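Side-chain contacts in putative sugar kinase PH1459 (Pyrococcus horikoshii, PDB 3EWM), which is a PfkB-family kinase that probably phosphorylates a sugar, perhaps fructose, at the expense of ATP: residues A[54-59]-A[64-69]; A[133-138]-A[143-148]; A[23-28]-A[91-96]; A[120-125]-A[149-154]; A[209-214]-A[251-256]. All blocks are in the same frame, centred on the assembly; numbering follows the deposited sequence.

Contact 1 of 5, residues A[54-59]-A[64-69]; sequences SKVGND and YLIEEL
With CG1 of Val56 set anti to its carbonyl carbon (chi1 -67°), CG2 falls between the backbone N and the carbonyl carbon, and the two methyls fork toward different residues of the helix, Leu65 and Ile66. The CG1 branch meets CD1 of Leu65 at 4.0 Å. The CG2 branch reaches CD1 of Ile66, also at 4.0 Å. Leu65 starts out toward the strand. Ile66 leaves the helix to the flank, and its CG1, anti to the carbonyl carbon (chi1 -69°), carries CD1 back across to Val56. In both pairs the side chains pass one another at a slant, so a single beta-branched residue is met by two consecutive residues of one helical turn.

These are neighbouring pieces of a beta-alpha-beta unit made of strand 49-57, helix 60-71 and strand 79-82. The backbone of Val56 is hydrogen-bonded to Val80 and Asp82 of the outermost strand, while its side chain faces the connecting helix, with a CA-CA separation of 8.2 Å between Val56 and Leu65. Where strand passes into helix, Asp59 occupies the N-cap position, its OD1 accepting a hydrogen bond from Gly62 N and forming another with Thr87 OG1. Glu67 points to the dimer interface, where its OE2 forms a salt bridge with NZ of Lys23 of the second subunit.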
# COMPACT_ATOMS: atom_id res chain seq x y z
N SER A 54 13.53 5.43 11.87
CA SER A 54 12.50 4.68 11.23
C SER A 54 13.10 3.80 10.15
O SER A 54 14.33 3.66 10.05
CB SER A 54 11.42 5.59 10.66
OG SER A 54 10.28 4.82 10.34
N LYS A 55 12.23 3.21 9.34
CA LYS A 55 12.70 2.31 8.31
C LYS A 55 11.73 2.42 7.17
O LYS A 55 10.51 2.37 7.37
CB LYS A 55 12.76 0.87 8.84
CG LYS A 55 13.74 -0.02 8.08
CD LYS A 55 13.88 -1.36 8.76
CE LYS A 55 14.80 -2.28 7.98
NZ LYS A 55 14.99 -3.58 8.69
N VAL A 56 12.27 2.62 5.97
CA VAL A 56 11.44 2.69 4.76
C VAL A 56 11.94 1.63 3.79
O VAL A 56 12.97 0.99 4.04
CB VAL A 56 11.51 4.10 4.09
CG1 VAL A 56 10.86 5.16 4.98
CG2 VAL A 56 12.95 4.49 3.77
N GLY A 57 11.21 1.43 2.70
CA GLY A 57 11.64 0.52 1.67
C GLY A 57 12.70 1.20 0.84
O GLY A 57 12.73 2.44 0.71
N ASN A 58 13.58 0.40 0.26
CA ASN A 58 14.46 0.89 -0.79
C ASN A 58 13.62 1.05 -2.07
O ASN A 58 13.66 0.23 -2.98
CB ASN A 58 15.65 -0.05 -1.01
CG ASN A 58 16.58 0.43 -2.12
OD1 ASN A 58 16.57 1.62 -2.49
ND2 ASN A 58 17.38 -0.50 -2.66
N ASP A 59 12.81 2.10 -2.08
CA ASP A 59 11.86 2.32 -3.15
C ASP A 59 11.58 3.82 -3.28
O ASP A 59 12.04 4.60 -2.45
CB ASP A 59 10.60 1.46 -2.95
CG ASP A 59 9.88 1.69 -1.62
OD1 ASP A 59 9.65 2.84 -1.24
OD2 ASP A 59 9.49 0.68 -0.99
N TYR A 64 11.11 9.46 -1.32
CA TYR A 64 10.23 10.60 -1.11
C TYR A 64 10.16 11.02 0.34
O TYR A 64 10.33 12.20 0.65
CB TYR A 64 8.83 10.27 -1.62
CG TYR A 64 7.75 11.23 -1.23
CD1 TYR A 64 7.61 12.46 -1.89
CD2 TYR A 64 6.84 10.91 -0.22
CE1 TYR A 64 6.59 13.33 -1.55
CE2 TYR A 64 5.83 11.78 0.12
CZ TYR A 64 5.72 12.99 -0.55
OH TYR A 64 4.71 13.86 -0.22
N LEU A 65 9.90 10.07 1.22
CA LEU A 65 9.78 10.41 2.64
C LEU A 65 11.04 11.02 3.20
O LEU A 65 10.99 12.01 3.92
CB LEU A 65 9.38 9.17 3.46
CG LEU A 65 7.97 8.68 3.12
CD1 LEU A 65 7.71 7.32 3.79
CD2 LEU A 65 6.91 9.69 3.51
N ILE A 66 12.19 10.43 2.87
CA ILE A 66 13.45 10.95 3.36
C ILE A 66 13.65 12.38 2.84
O ILE A 66 14.02 13.29 3.59
CB ILE A 66 14.64 10.03 2.97
CG1 ILE A 66 14.55 8.69 3.74
CG2 ILE A 66 15.95 10.71 3.24
CD1 ILE A 66 15.39 7.58 3.12
N GLU A 67 13.35 12.59 1.56
CA GLU A 67 13.52 13.92 0.94
C GLU A 67 12.63 14.96 1.60
O GLU A 67 13.08 16.06 1.87
CB GLU A 67 13.25 13.87 -0.56
CG GLU A 67 14.39 13.24 -1.37
CD GLU A 67 14.08 13.17 -2.87
OE1 GLU A 67 13.02 13.70 -3.28
OE2 GLU A 67 14.87 12.52 -3.61
N GLU A 68 11.37 14.60 1.85
CA GLU A 68 10.43 15.52 2.49
C GLU A 68 10.85 15.88 3.91
O GLU A 68 10.72 17.03 4.32
CB GLU A 68 9.02 14.93 2.47
CG GLU A 68 8.42 14.81 1.03
CD GLU A 68 8.49 16.12 0.26
OE1 GLU A 68 7.81 17.09 0.65
OE2 GLU A 68 9.24 16.19 -0.73
N LEU A 69 11.30 14.88 4.66
CA LEU A 69 11.89 15.09 5.97
C LEU A 69 13.10 16.02 5.91
O LEU A 69 13.16 16.99 6.64
CB LEU A 69 12.25 13.76 6.62
CG LEU A 69 11.01 12.99 7.07
CD1 LEU A 69 11.38 11.62 7.54
CD2 LEU A 69 10.29 13.77 8.14

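Contact 2 of 5, residues A[133-138]-A[143-148]; sequences VILARN and TVMKVI
The turn that leads from strand 127-131 into helix 140-151, a beta-to-alpha connection of the central sheet, folds back so that Ile134 and Leu135 pack against Val144 and Met145 of that helix. Val144 stands in the middle. Its CG2 comes 3.7 Å from CG1 of Ile134, and its CG1, anti to the backbone N (chi1 173°), lies 4.0 Å from CD2 of Leu135. The same CD2 also touches the selenium of Met145, modelled as selenomethionine, at 3.9 Å, and Leu135 crosses both helix side chains at about a right angle. Replacing Val144 by alanine removes both methyls and is likely to leave a gap against Ile134 and Leu135, letting their ends shift. Phe130 and Ser182 add further packing around the group.

Farther along the same segment, NH1 of Arg137 bonds O of Ala136 at 2.8 Å, coming from above the carbonyl plane, while Arg137 NE forms a salt bridge with Asp105. No hydrogen bond joins the two segments, although Leu135 O is held by Arg141 from the first turn of the helix. Four buried side chains meet through dispersion and shape, which fixes how closely the turn and helix approach without imposing the directional demands of polar groups.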
# COMPACT_ATOMS: atom_id res chain seq x y z
N VAL A 133 1.64 2.95 17.50
CA VAL A 133 1.43 2.32 16.20
C VAL A 133 2.61 1.43 15.84
O VAL A 133 2.43 0.30 15.39
CB VAL A 133 1.15 3.36 15.11
CG1 VAL A 133 1.23 2.74 13.73
CG2 VAL A 133 -0.25 4.02 15.36
N ILE A 134 3.81 1.91 16.11
CA ILE A 134 5.01 1.14 15.80
C ILE A 134 4.99 -0.21 16.53
O ILE A 134 5.53 -1.19 16.02
CB ILE A 134 6.30 1.94 16.10
CG1 ILE A 134 7.50 1.19 15.53
CG2 ILE A 134 6.49 2.19 17.59
CD1 ILE A 134 7.46 1.07 14.08
N LEU A 135 4.33 -0.26 17.68
CA LEU A 135 4.36 -1.41 18.55
C LEU A 135 3.43 -2.52 18.08
O LEU A 135 3.42 -3.60 18.66
CB LEU A 135 4.01 -1.00 20.00
CG LEU A 135 4.82 0.14 20.61
CD1 LEU A 135 4.29 0.53 21.97
CD2 LEU A 135 6.35 -0.20 20.64
N ALA A 136 2.66 -2.25 17.02
CA ALA A 136 1.62 -3.16 16.59
C ALA A 136 2.18 -4.45 16.02
O ALA A 136 1.50 -5.47 16.03
CB ALA A 136 0.64 -2.48 15.61
N ARG A 137 3.43 -4.41 15.53
CA ARG A 137 4.03 -5.57 14.91
C ARG A 137 5.47 -5.74 15.32
O ARG A 137 6.18 -4.76 15.53
CB ARG A 137 3.99 -5.46 13.38
CG ARG A 137 2.61 -5.31 12.78
CD ARG A 137 1.84 -6.63 12.81
NE ARG A 137 0.54 -6.46 12.18
CZ ARG A 137 -0.53 -5.94 12.78
NH1 ARG A 137 -0.48 -5.56 14.05
NH2 ARG A 137 -1.66 -5.81 12.10
N ASN A 138 5.90 -6.99 15.39
CA ASN A 138 7.29 -7.31 15.50
C ASN A 138 7.89 -7.37 14.10
O ASN A 138 7.15 -7.51 13.13
CB ASN A 138 7.46 -8.64 16.23
CG ASN A 138 7.47 -8.48 17.74
OD1 ASN A 138 6.95 -9.33 18.46
ND2 ASN A 138 8.09 -7.42 18.23
N THR A 143 12.02 -4.19 19.16
CA THR A 143 13.15 -3.34 18.91
C THR A 143 12.94 -1.99 19.58
O THR A 143 13.81 -1.53 20.33
CB THR A 143 13.40 -3.17 17.40
OG1 THR A 143 13.78 -4.44 16.83
CG2 THR A 143 14.50 -2.14 17.15
N VAL A 144 11.78 -1.38 19.34
CA VAL A 144 11.48 -0.07 19.91
C VAL A 144 11.45 -0.19 21.43
O VAL A 144 11.98 0.68 22.11
CB VAL A 144 10.19 0.55 19.33
CG1 VAL A 144 9.78 1.84 20.06
CG2 VAL A 144 10.40 0.85 17.85
N MSE A 145 10.87 -1.27 21.96
CA MSE A 145 10.78 -1.40 23.42
C MSE A 145 12.18 -1.46 24.02
O MSE A 145 12.44 -0.85 25.05
CB MSE A 145 9.94 -2.61 23.83
CG MSE A 145 8.44 -2.47 23.55
SE MSE A 145 7.71 -0.79 24.28
CE MSE A 145 7.93 -1.20 26.15
N LYS A 146 13.08 -2.17 23.35
CA LYS A 146 14.48 -2.19 23.75
C LYS A 146 15.16 -0.83 23.69
O LYS A 146 15.87 -0.46 24.60
CB LYS A 146 15.24 -3.24 22.95
CG LYS A 146 14.84 -4.64 23.39
CD LYS A 146 15.66 -5.73 22.74
CE LYS A 146 15.33 -7.05 23.42
NZ LYS A 146 13.92 -7.47 23.13
N VAL A 147 14.91 -0.07 22.63
CA VAL A 147 15.49 1.28 22.54
C VAL A 147 15.09 2.13 23.74
O VAL A 147 15.93 2.73 24.42
CB VAL A 147 15.12 1.95 21.20
CG1 VAL A 147 15.60 3.39 21.16
CG2 VAL A 147 15.71 1.18 20.02
N ILE A 148 13.79 2.16 24.00
CA ILE A 148 13.22 2.91 25.10
C ILE A 148 13.78 2.45 26.46
O ILE A 148 14.20 3.27 27.25
CB ILE A 148 11.67 2.83 25.08
CG1 ILE A 148 11.12 3.29 23.71
CG2 ILE A 148 11.05 3.62 26.24
CD1 ILE A 148 11.63 4.67 23.21

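Contact 3 of 5, residues A[23-28]-A[91-96]; sequences KDVRLF and FVQLKG
Both faces of the Phe28 ring are occupied: CG1 of Val25 sits 3.6 Å above one, offset toward the rim, and CD1 of Phe91 stands 4.0 Å above the centre of the other. Phe91 presents its edge, making a T-shaped pair with ring planes at 77° and centroids 5.4 Å apart. Elsewhere, CG2 of Val25 touches NE2 of Gln93 at 3.5 Å. The Gln93 chain bends at chi2 (51°), and both ends of its amide are engaged: NE2 donates to the backbone oxygens of Glu18 and Gly20, and OE1 accepts from Lys95 N at 2.8 Å, the donor tilted from the carbonyl plane. A leucine in place of Gln93 would probably leave those two carbonyls and the Lys95 N-H without their mate.

The two strands involved, 27-33 and 88-93, belong to the small four-stranded sheet and are separated by strand 11-16. Leu27 and Phe28 pair antiparallel with a strand of the second subunit, so the sheet continues through the dimer, consistent with the beta-clasp dimer described for ribokinase. Phe61 of the second subunit makes another edge-to-face pair with Phe91, placing the aromatic cluster between the small sheet and the partner chain's helix 60-71.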
# COMPACT_ATOMS: atom_id res chain seq x y z
N LYS A 23 -13.52 2.09 0.14
CA LYS A 23 -13.95 1.23 -0.95
C LYS A 23 -14.20 2.04 -2.21
O LYS A 23 -13.80 1.63 -3.32
CB LYS A 23 -15.19 0.44 -0.55
CG LYS A 23 -15.70 -0.54 -1.59
CD LYS A 23 -16.85 -1.36 -1.03
CE LYS A 23 -18.14 -0.54 -1.01
NZ LYS A 23 -19.25 -1.28 -0.35
N ASP A 24 -14.83 3.20 -2.04
CA ASP A 24 -15.38 3.97 -3.15
C ASP A 24 -14.55 5.18 -3.55
O ASP A 24 -14.75 5.72 -4.63
CB ASP A 24 -16.80 4.42 -2.83
CG ASP A 24 -17.70 3.27 -2.44
OD1 ASP A 24 -17.80 2.29 -3.21
OD2 ASP A 24 -18.29 3.35 -1.34
N VAL A 25 -13.64 5.60 -2.67
CA VAL A 25 -12.77 6.73 -2.97
C VAL A 25 -11.92 6.45 -4.21
O VAL A 25 -11.31 5.40 -4.33
CB VAL A 25 -11.88 7.12 -1.77
CG1 VAL A 25 -10.82 8.16 -2.22
CG2 VAL A 25 -12.73 7.70 -0.65
N ARG A 26 -11.92 7.42 -5.13
CA ARG A 26 -11.30 7.25 -6.44
C ARG A 26 -9.89 7.80 -6.45
O ARG A 26 -9.06 7.32 -7.20
CB ARG A 26 -12.08 8.03 -7.52
CG ARG A 26 -13.47 7.51 -7.82
CD ARG A 26 -14.28 8.57 -8.60
NE ARG A 26 -14.89 9.56 -7.70
CZ ARG A 26 -15.94 10.31 -8.01
NH1 ARG A 26 -16.52 10.21 -9.20
NH2 ARG A 26 -16.42 11.16 -7.11
N LEU A 27 -9.66 8.83 -5.65
CA LEU A 27 -8.43 9.61 -5.75
C LEU A 27 -7.75 9.76 -4.41
O LEU A 27 -8.38 10.10 -3.42
CB LEU A 27 -8.72 11.02 -6.28
CG LEU A 27 -8.79 11.49 -7.74
CD1 LEU A 27 -7.90 10.75 -8.73
CD2 LEU A 27 -10.22 11.62 -8.24
N PHE A 28 -6.44 9.55 -4.41
CA PHE A 28 -5.63 9.67 -3.21
C PHE A 28 -4.44 10.56 -3.47
O PHE A 28 -3.66 10.32 -4.40
CB PHE A 28 -5.13 8.30 -2.78
CG PHE A 28 -6.21 7.35 -2.43
CD1 PHE A 28 -6.76 7.35 -1.16
CD2 PHE A 28 -6.70 6.47 -3.39
CE1 PHE A 28 -7.77 6.46 -0.83
CE2 PHE A 28 -7.72 5.57 -3.06
CZ PHE A 28 -8.25 5.57 -1.79
N PHE A 91 -3.88 4.07 3.48
CA PHE A 91 -4.95 4.75 2.76
C PHE A 91 -5.88 5.32 3.81
O PHE A 91 -6.28 4.61 4.72
CB PHE A 91 -5.67 3.76 1.85
CG PHE A 91 -4.78 3.19 0.79
CD1 PHE A 91 -4.67 3.82 -0.46
CD2 PHE A 91 -4.01 2.05 1.04
CE1 PHE A 91 -3.83 3.32 -1.43
CE2 PHE A 91 -3.16 1.54 0.06
CZ PHE A 91 -3.08 2.19 -1.17
N VAL A 92 -6.17 6.60 3.69
CA VAL A 92 -6.83 7.31 4.77
C VAL A 92 -8.05 8.03 4.23
O VAL A 92 -8.01 8.65 3.16
CB VAL A 92 -5.84 8.26 5.55
CG1 VAL A 92 -4.52 7.57 5.79
CG2 VAL A 92 -5.55 9.47 4.77
N GLN A 93 -9.15 7.87 4.94
CA GLN A 93 -10.30 8.74 4.74
C GLN A 93 -10.42 9.60 5.99
O GLN A 93 -10.82 9.12 7.05
CB GLN A 93 -11.58 7.96 4.45
CG GLN A 93 -12.83 8.85 4.30
CD GLN A 93 -12.64 10.00 3.31
OE1 GLN A 93 -12.07 11.03 3.65
NE2 GLN A 93 -13.15 9.83 2.10
N LEU A 94 -10.07 10.88 5.85
CA LEU A 94 -10.13 11.79 6.99
C LEU A 94 -11.52 12.42 7.15
O LEU A 94 -11.86 12.88 8.23
CB LEU A 94 -9.06 12.90 6.87
CG LEU A 94 -7.59 12.46 6.84
CD1 LEU A 94 -6.69 13.64 6.42
CD2 LEU A 94 -7.13 11.90 8.19
N LYS A 95 -12.31 12.43 6.08
CA LYS A 95 -13.58 13.16 6.07
C LYS A 95 -14.76 12.31 6.56
O LYS A 95 -14.66 11.08 6.65
CB LYS A 95 -13.89 13.72 4.68
CG LYS A 95 -12.79 14.58 4.07
CD LYS A 95 -12.92 14.61 2.55
CE LYS A 95 -11.74 15.34 1.90
NZ LYS A 95 -10.42 14.67 2.16
N GLY A 96 -15.87 12.97 6.88
CA GLY A 96 -17.06 12.26 7.32
C GLY A 96 -17.06 12.00 8.82
O GLY A 96 -16.06 12.26 9.51

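Contact 4 of 5, residues A[120-125]-A[149-154]; sequences DIVEEA and KKIKGS
NZ of Lys150 donates to OE2 of Glu123 at 2.7 Å, a salt bridge that uses the anti lone pair of the oxygen, the one turned away from the other carboxylate oxygen. The glutamate runs extended beyond CG, whereas the lysine, with CG anti to its backbone N (chi1 -169°), bends at each later torsion to bring the ammonium across at about a right angle. Its CE passes 4.0 Å from CG of Glu123, so aliphatic contact accompanies the charge pairing. Both residues are exposed, and solvent probably weakens the bridge. Lys150 is also near the C-terminal end of its helix, where a positive charge would be expected to suit the helix dipole.

Inward of the salt bridge the packing is apolar and close. CG2 of Val122 lies 4.0 Å from CE of Lys150 and 3.5 Å from CG2 of Ile151, tighter than usual for carbons. Val122 has an unusual chi1 of -25°, which suggests either local strain or some uncertainty in how that side chain is placed. Just past the helix, Ser154 N returns to Ile151 O at 2.8 Å in the turn that carries the chain away.

The two helices, 119-124 and 140-151, precede strands 127-131 and 156-160, which are parallel neighbours in the central sheet. Their last turns meet, as neighbouring helices on one face of the sheet do in the layered alpha/beta fold of the ribokinase family.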
# COMPACT_ATOMS: atom_id res chain seq x y z
N ASP A 120 23.83 6.30 18.31
CA ASP A 120 24.40 7.61 18.53
C ASP A 120 23.29 8.65 18.62
O ASP A 120 23.28 9.48 19.52
CB ASP A 120 25.36 7.97 17.42
CG ASP A 120 26.75 7.44 17.66
OD1 ASP A 120 27.02 6.82 18.72
OD2 ASP A 120 27.58 7.69 16.77
N ILE A 121 22.37 8.59 17.67
CA ILE A 121 21.21 9.49 17.69
C ILE A 121 20.39 9.32 18.98
O ILE A 121 20.08 10.31 19.65
CB ILE A 121 20.34 9.32 16.41
CG1 ILE A 121 21.09 9.88 15.20
CG2 ILE A 121 18.97 10.02 16.58
CD1 ILE A 121 20.52 9.47 13.85
N VAL A 122 20.06 8.08 19.34
CA VAL A 122 19.27 7.86 20.55
C VAL A 122 20.03 8.33 21.82
O VAL A 122 19.42 8.88 22.73
CB VAL A 122 18.71 6.40 20.71
CG1 VAL A 122 18.57 5.70 19.35
CG2 VAL A 122 19.53 5.57 21.68
N GLU A 123 21.35 8.15 21.85
CA GLU A 123 22.12 8.60 23.02
C GLU A 123 22.28 10.12 23.09
O GLU A 123 22.42 10.68 24.18
CB GLU A 123 23.47 7.89 23.10
CG GLU A 123 23.33 6.45 23.60
CD GLU A 123 24.66 5.77 23.91
OE1 GLU A 123 25.73 6.33 23.60
OE2 GLU A 123 24.62 4.65 24.47
N GLU A 124 22.22 10.77 21.94
CA GLU A 124 22.32 12.22 21.88
C GLU A 124 21.03 12.88 22.35
O GLU A 124 21.05 13.98 22.92
CB GLU A 124 22.65 12.67 20.45
CG GLU A 124 22.99 14.16 20.34
CD GLU A 124 23.19 14.65 18.92
OE1 GLU A 124 23.28 13.80 17.98
OE2 GLU A 124 23.28 15.89 18.73
N ALA A 125 19.90 12.22 22.11
CA ALA A 125 18.59 12.83 22.34
C ALA A 125 18.38 13.17 23.80
O ALA A 125 18.67 12.36 24.68
CB ALA A 125 17.49 11.90 21.86
N LYS A 149 13.79 1.14 26.70
CA LYS A 149 14.39 0.62 27.92
C LYS A 149 15.86 1.00 28.06
O LYS A 149 16.32 1.35 29.14
CB LYS A 149 14.20 -0.90 28.01
CG LYS A 149 12.73 -1.29 28.12
CD LYS A 149 12.50 -2.78 28.22
CE LYS A 149 10.99 -3.07 28.37
NZ LYS A 149 10.58 -4.45 28.05
N LYS A 150 16.60 0.96 26.95
CA LYS A 150 18.03 1.31 26.96
C LYS A 150 18.26 2.76 27.40
O LYS A 150 19.20 3.04 28.16
CB LYS A 150 18.64 1.12 25.56
CG LYS A 150 20.15 1.21 25.55
CD LYS A 150 20.63 2.04 24.39
CE LYS A 150 20.96 3.46 24.76
NZ LYS A 150 22.31 3.54 25.39
N ILE A 151 17.43 3.67 26.91
CA ILE A 151 17.60 5.10 27.19
C ILE A 151 16.88 5.63 28.42
O ILE A 151 17.11 6.77 28.82
CB ILE A 151 17.17 6.01 26.03
CG1 ILE A 151 15.69 5.80 25.72
CG2 ILE A 151 18.06 5.84 24.82
CD1 ILE A 151 15.02 7.04 25.21
N LYS A 152 15.98 4.83 28.99
CA LYS A 152 15.31 5.17 30.24
C LYS A 152 16.37 5.62 31.25
O LYS A 152 17.36 4.92 31.46
CB LYS A 152 14.53 3.97 30.78
CG LYS A 152 13.72 4.26 32.04
CD LYS A 152 12.45 5.01 31.69
CE LYS A 152 12.24 6.20 32.59
NZ LYS A 152 11.17 7.10 32.04
N GLY A 153 16.17 6.80 31.84
CA GLY A 153 17.15 7.39 32.75
C GLY A 153 18.11 8.39 32.14
O GLY A 153 18.58 9.30 32.84
N SER A 154 18.41 8.23 30.84
CA SER A 154 19.37 9.10 30.11
C SER A 154 18.74 10.19 29.25
O SER A 154 19.37 11.23 29.01
CB SER A 154 20.28 8.26 29.22
OG SER A 154 21.01 7.33 30.01

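Contact 5 of 5, residues A[209-214]-A[251-256]; sequences SMLTAI and AALLVG
Leu211 opens the strand with its side chain directed at helix 245-259. Its first torsion is anti to the backbone N (chi1 179°), which carries CG out from the strand, and chi2 of 76° then turns CD2 to Leu253. The two leucines meet tip to tip: CD2 of Leu211 lies 3.9 Å from CD2 and 4.1 Å from CD1 of Leu253. The helix residue has the same kind of first torsion (chi1 -164°), so each side chain extends away from its own backbone toward the other. Thr212 points from the opposite face of the strand, its OG1 hydrogen-bonded to Gly208 N. Ala213 faces the helix again, and its small CB rests 3.8 Å from CD2 of Leu253. That one methyl is therefore shared by both strand residues, while the backbones stay well apart, 8.5 Å between the CA atoms of Ala213 and Leu253.

Leu223 of the next strand touches Ala213 and Leu253, and Leu268 of helix 265-279 packs on Leu211 and Leu253, so the meeting point lies in a shared apolar layer between sheet and helices. The strand leads directly to the nucleotide site: the side chain of Ala213 is about 5 Å from that of Lys190 and about 6 Å from that of Thr215, both ATP-binding residues. Helix 245-259 in turn starts at the GAGD sequence, which in PfkB kinases shapes the anion hole at the phosphates. All the contacts between these two segments join methyl and methine carbons, so their spacing rests on apolar packing rather than polar bonds.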
# COMPACT_ATOMS: atom_id res chain seq x y z
N SER A 209 5.39 9.61 34.09
CA SER A 209 6.00 9.78 35.41
C SER A 209 6.20 11.27 35.74
O SER A 209 6.13 11.70 36.90
CB SER A 209 7.31 9.00 35.48
OG SER A 209 8.26 9.56 34.62
N MSE A 210 6.43 12.06 34.69
CA MSE A 210 6.71 13.48 34.84
C MSE A 210 5.52 14.35 34.45
O MSE A 210 5.26 15.38 35.07
CB MSE A 210 7.92 13.84 34.00
CG MSE A 210 7.95 15.26 33.47
SE MSE A 210 9.56 15.71 32.45
CE MSE A 210 10.84 15.77 33.92
N LEU A 211 4.80 13.93 33.40
CA LEU A 211 3.73 14.76 32.84
C LEU A 211 2.77 13.96 31.97
O LEU A 211 3.16 13.10 31.19
CB LEU A 211 4.33 15.90 32.01
CG LEU A 211 3.34 16.84 31.32
CD1 LEU A 211 2.76 17.78 32.35
CD2 LEU A 211 4.00 17.59 30.18
N THR A 212 1.50 14.28 32.11
CA THR A 212 0.49 13.66 31.27
C THR A 212 -0.27 14.76 30.56
O THR A 212 -0.70 15.74 31.20
CB THR A 212 -0.47 12.82 32.12
OG1 THR A 212 0.29 11.93 32.94
CG2 THR A 212 -1.39 12.00 31.25
N ALA A 213 -0.43 14.61 29.25
CA ALA A 213 -1.22 15.53 28.46
C ALA A 213 -2.42 14.76 27.99
O ALA A 213 -2.28 13.76 27.28
CB ALA A 213 -0.42 16.07 27.29
N ILE A 214 -3.60 15.19 28.42
CA ILE A 214 -4.82 14.52 28.01
C ILE A 214 -5.54 15.45 27.05
O ILE A 214 -5.91 16.56 27.43
CB ILE A 214 -5.76 14.14 29.21
CG1 ILE A 214 -5.08 13.15 30.18
CG2 ILE A 214 -7.06 13.52 28.70
CD1 ILE A 214 -4.41 11.93 29.54
N ALA A 251 4.58 18.03 19.36
CA ALA A 251 5.82 18.73 19.08
C ALA A 251 6.02 19.92 20.03
O ALA A 251 7.07 20.05 20.65
CB ALA A 251 5.86 19.19 17.63
N ALA A 252 4.97 20.73 20.17
CA ALA A 252 5.00 21.87 21.09
C ALA A 252 5.28 21.46 22.53
O ALA A 252 5.99 22.15 23.25
CB ALA A 252 3.68 22.62 21.04
N LEU A 253 4.68 20.35 22.95
CA LEU A 253 4.84 19.92 24.33
C LEU A 253 6.29 19.55 24.60
O LEU A 253 6.86 19.93 25.62
CB LEU A 253 3.93 18.73 24.63
CG LEU A 253 3.75 18.48 26.12
CD1 LEU A 253 2.85 19.56 26.72
CD2 LEU A 253 3.17 17.10 26.36
N LEU A 254 6.85 18.79 23.66
CA LEU A 254 8.21 18.30 23.75
C LEU A 254 9.21 19.44 23.65
O LEU A 254 10.14 19.51 24.45
CB LEU A 254 8.46 17.25 22.67
CG LEU A 254 7.57 16.00 22.81
CD1 LEU A 254 8.09 14.89 21.93
CD2 LEU A 254 7.50 15.55 24.28
N VAL A 255 9.02 20.32 22.68
CA VAL A 255 9.88 21.51 22.58
C VAL A 255 9.76 22.38 23.84
O VAL A 255 10.77 22.82 24.38
CB VAL A 255 9.62 22.30 21.28
CG1 VAL A 255 10.32 23.63 21.31
CG2 VAL A 255 10.12 21.48 20.06
N GLY A 256 8.53 22.60 24.33
CA GLY A 256 8.29 23.32 25.59
C GLY A 256 9.04 22.74 26.77
O GLY A 256 9.74 23.46 27.50

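From the N terminus, contact 3 opens first, at 23-28, and closes at 91-96. The loop between them contains all of contact 1, which joins a strand and helix near one edge of the central sheet. Both reach the second subunit, contact 3 through the small sheet. Contact 4 opens next, at 120-125, encloses contact 2, and closes at 149-154. These two share helix 140-151 and touch where CG1 of Val147 lies 4.2 Å from CG1 of Val122. Contact 5 follows separately, tying strand 211-215 to helix 245-259 near the ATP site. No pair crosses, and contacts 3 and 5, with centres about 32 Å apart, lie on opposite sides of the chain's centre.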